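Local structure of uncharacterized protein (Leishmania infantum, 4TYZ) at residues D60-I66 against I78-H83. The protein is of unknown function, perhaps in sterol binding and transfer; this part is its C-terminal GRAM domain, of the PH clan. Numbering follows the deposited sequence.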
# COMPACT_ATOMS: atom_id res chain seq x y z
N ASP A 60 -10.22 -7.21 -4.94
CA ASP A 60 -11.56 -7.75 -4.69
C ASP A 60 -11.75 -8.12 -3.21
O ASP A 60 -12.83 -8.58 -2.82
CB ASP A 60 -11.90 -8.93 -5.65
CG ASP A 60 -11.09 -10.21 -5.42
OD1 ASP A 60 -10.27 -10.32 -4.49
OD2 ASP A 60 -11.31 -11.18 -6.21
N GLU A 61 -10.72 -7.88 -2.40
CA GLU A 61 -10.77 -8.07 -0.95
C GLU A 61 -10.92 -6.74 -0.21
O GLU A 61 -11.07 -6.72 1.01
CB GLU A 61 -9.51 -8.80 -0.46
CG GLU A 61 -9.39 -10.22 -1.01
CD GLU A 61 -8.15 -10.95 -0.50
OE1 GLU A 61 -8.31 -12.06 0.05
OE2 GLU A 61 -7.02 -10.45 -0.68
N ILE A 62 -10.85 -5.64 -0.95
CA ILE A 62 -10.85 -4.30 -0.36
C ILE A 62 -12.26 -3.73 -0.38
O ILE A 62 -12.88 -3.62 -1.44
CB ILE A 62 -9.89 -3.36 -1.09
CG1 ILE A 62 -8.44 -3.83 -0.86
CG2 ILE A 62 -10.07 -1.91 -0.60
CD1 ILE A 62 -7.42 -3.04 -1.64
N LYS A 63 -12.76 -3.36 0.79
CA LYS A 63 -14.11 -2.82 0.93
C LYS A 63 -14.16 -1.30 0.74
O LYS A 63 -15.12 -0.76 0.18
CB LYS A 63 -14.68 -3.19 2.31
CG LYS A 63 -16.07 -2.63 2.61
CD LYS A 63 -16.52 -3.05 4.00
CE LYS A 63 -17.96 -2.67 4.26
NZ LYS A 63 -18.45 -3.24 5.55
N ASP A 64 -13.12 -0.62 1.21
CA ASP A 64 -13.09 0.85 1.15
C ASP A 64 -11.67 1.34 1.27
O ASP A 64 -10.81 0.66 1.82
CB ASP A 64 -13.98 1.46 2.25
CG ASP A 64 -14.40 2.89 1.95
OD1 ASP A 64 -14.14 3.37 0.83
OD2 ASP A 64 -15.01 3.52 2.85
N ILE A 65 -11.42 2.52 0.73
CA ILE A 65 -10.11 3.17 0.80
C ILE A 65 -10.37 4.62 1.14
O ILE A 65 -11.09 5.31 0.41
CB ILE A 65 -9.32 3.05 -0.52
CG1 ILE A 65 -9.16 1.58 -0.92
CG2 ILE A 65 -7.96 3.74 -0.41
CD1 ILE A 65 -8.40 1.37 -2.22
N ILE A 66 -9.81 5.08 2.25
CA ILE A 66 -10.06 6.43 2.76
C ILE A 66 -8.79 7.27 2.76
O ILE A 66 -7.74 6.79 3.19
CB ILE A 66 -10.62 6.37 4.19
CG1 ILE A 66 -11.96 5.64 4.20
CG2 ILE A 66 -10.73 7.76 4.78
CD1 ILE A 66 -12.53 5.43 5.58
N ILE A 78 -3.35 6.92 4.38
CA ILE A 78 -4.43 6.27 3.65
C ILE A 78 -4.85 5.05 4.47
O ILE A 78 -4.01 4.32 4.99
CB ILE A 78 -3.99 5.81 2.24
CG1 ILE A 78 -3.72 7.03 1.36
CG2 ILE A 78 -5.06 4.90 1.61
CD1 ILE A 78 -3.11 6.68 0.01
N GLU A 79 -6.15 4.85 4.59
CA GLU A 79 -6.67 3.70 5.32
C GLU A 79 -7.37 2.74 4.38
O GLU A 79 -8.23 3.14 3.59
CB GLU A 79 -7.64 4.14 6.41
CG GLU A 79 -7.02 5.04 7.45
CD GLU A 79 -8.04 5.56 8.44
OE1 GLU A 79 -8.85 4.74 8.93
OE2 GLU A 79 -8.04 6.78 8.71
N VAL A 80 -7.00 1.47 4.47
CA VAL A 80 -7.59 0.44 3.63
C VAL A 80 -8.43 -0.50 4.48
O VAL A 80 -7.92 -1.10 5.42
CB VAL A 80 -6.52 -0.35 2.86
CG1 VAL A 80 -7.17 -1.47 2.05
CG2 VAL A 80 -5.71 0.57 1.97
N LYS A 81 -9.72 -0.59 4.17
CA LYS A 81 -10.62 -1.45 4.91
C LYS A 81 -10.91 -2.69 4.09
O LYS A 81 -11.25 -2.59 2.92
CB LYS A 81 -11.93 -0.73 5.24
CG LYS A 81 -11.75 0.53 6.09
CD LYS A 81 -13.10 1.19 6.36
CE LYS A 81 -14.08 0.20 6.98
NZ LYS A 81 -15.44 0.78 7.16
N THR A 82 -10.79 -3.86 4.72
CA THR A 82 -11.04 -5.10 3.98
C THR A 82 -12.46 -5.61 4.19
O THR A 82 -13.17 -5.17 5.10
CB THR A 82 -10.06 -6.20 4.38
OG1 THR A 82 -10.40 -6.71 5.67
CG2 THR A 82 -8.64 -5.65 4.44
N HIS A 83 -12.88 -6.55 3.35
CA HIS A 83 -14.20 -7.14 3.47
C HIS A 83 -14.30 -8.01 4.72
O HIS A 83 -15.40 -8.33 5.17
CB HIS A 83 -14.55 -7.95 2.23
CG HIS A 83 -14.97 -7.10 1.07
ND1 HIS A 83 -16.09 -6.29 1.11
CD2 HIS A 83 -14.43 -6.93 -0.15
CE1 HIS A 83 -16.21 -5.65 -0.03
NE2 HIS A 83 -15.21 -6.02 -0.82
O HOH W 1 -17.73 -5.97 5.51
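Buried side chains pack I62 against V80 and I65 against I78 in this antiparallel pair, I65 and V80 sharing one face of the sheet. The closer approach is between methyl branches: I65 CG2 lies 3.7 Å from I78 CG2. In both isoleucines CG2 stands anti to the backbone N (chi1 of I65 -57°, of I78 -68°), which brings the two branches together. V80 CG1 sits 4.0 Å from I62 CG2 and equally near CG1 and CD1 of I62, so one methyl rests against most of that side chain. I57 of strand 54-58 packs on I62, while M104 and W107 of helix 96-107 pack on I65.

The backbone pairing is regular at the I66–E79 end: I66 N donates to E79 O at 2.8 Å and E79 N to I66 O at 2.9 Å, the mutual bonds of a hydrogen-bonded antiparallel pair. Toward H83 the register slips by one residue. K63 and D64 both face K81, whose O accepts from K63 N at 2.7 Å and from D64 N at 3.2 Å, a classic beta bulge. The hairpin of strands 62-67 and 78-82 thus carries its bulge at the outer strand of the antiparallel sheet, next to the C-terminal helix that accompanies the sheet in PH-like folds.

The other face, onto which D64, I66, E79 and K81 project, is looser: all four are partly exposed. I65 N donates to D64 OD1 at 2.9 Å, coming from above the carboxylate plane, and E79 OE2 is hydrogen-bonded to S68 OG. Past the bulge, K63 CB lies over one face of the H83 ring in a CH-pi contact, 24° off the ring normal. From there the extended lysine chain leads away from strand 78-82 to a water that accepts from NZ and donates weakly to H83 O.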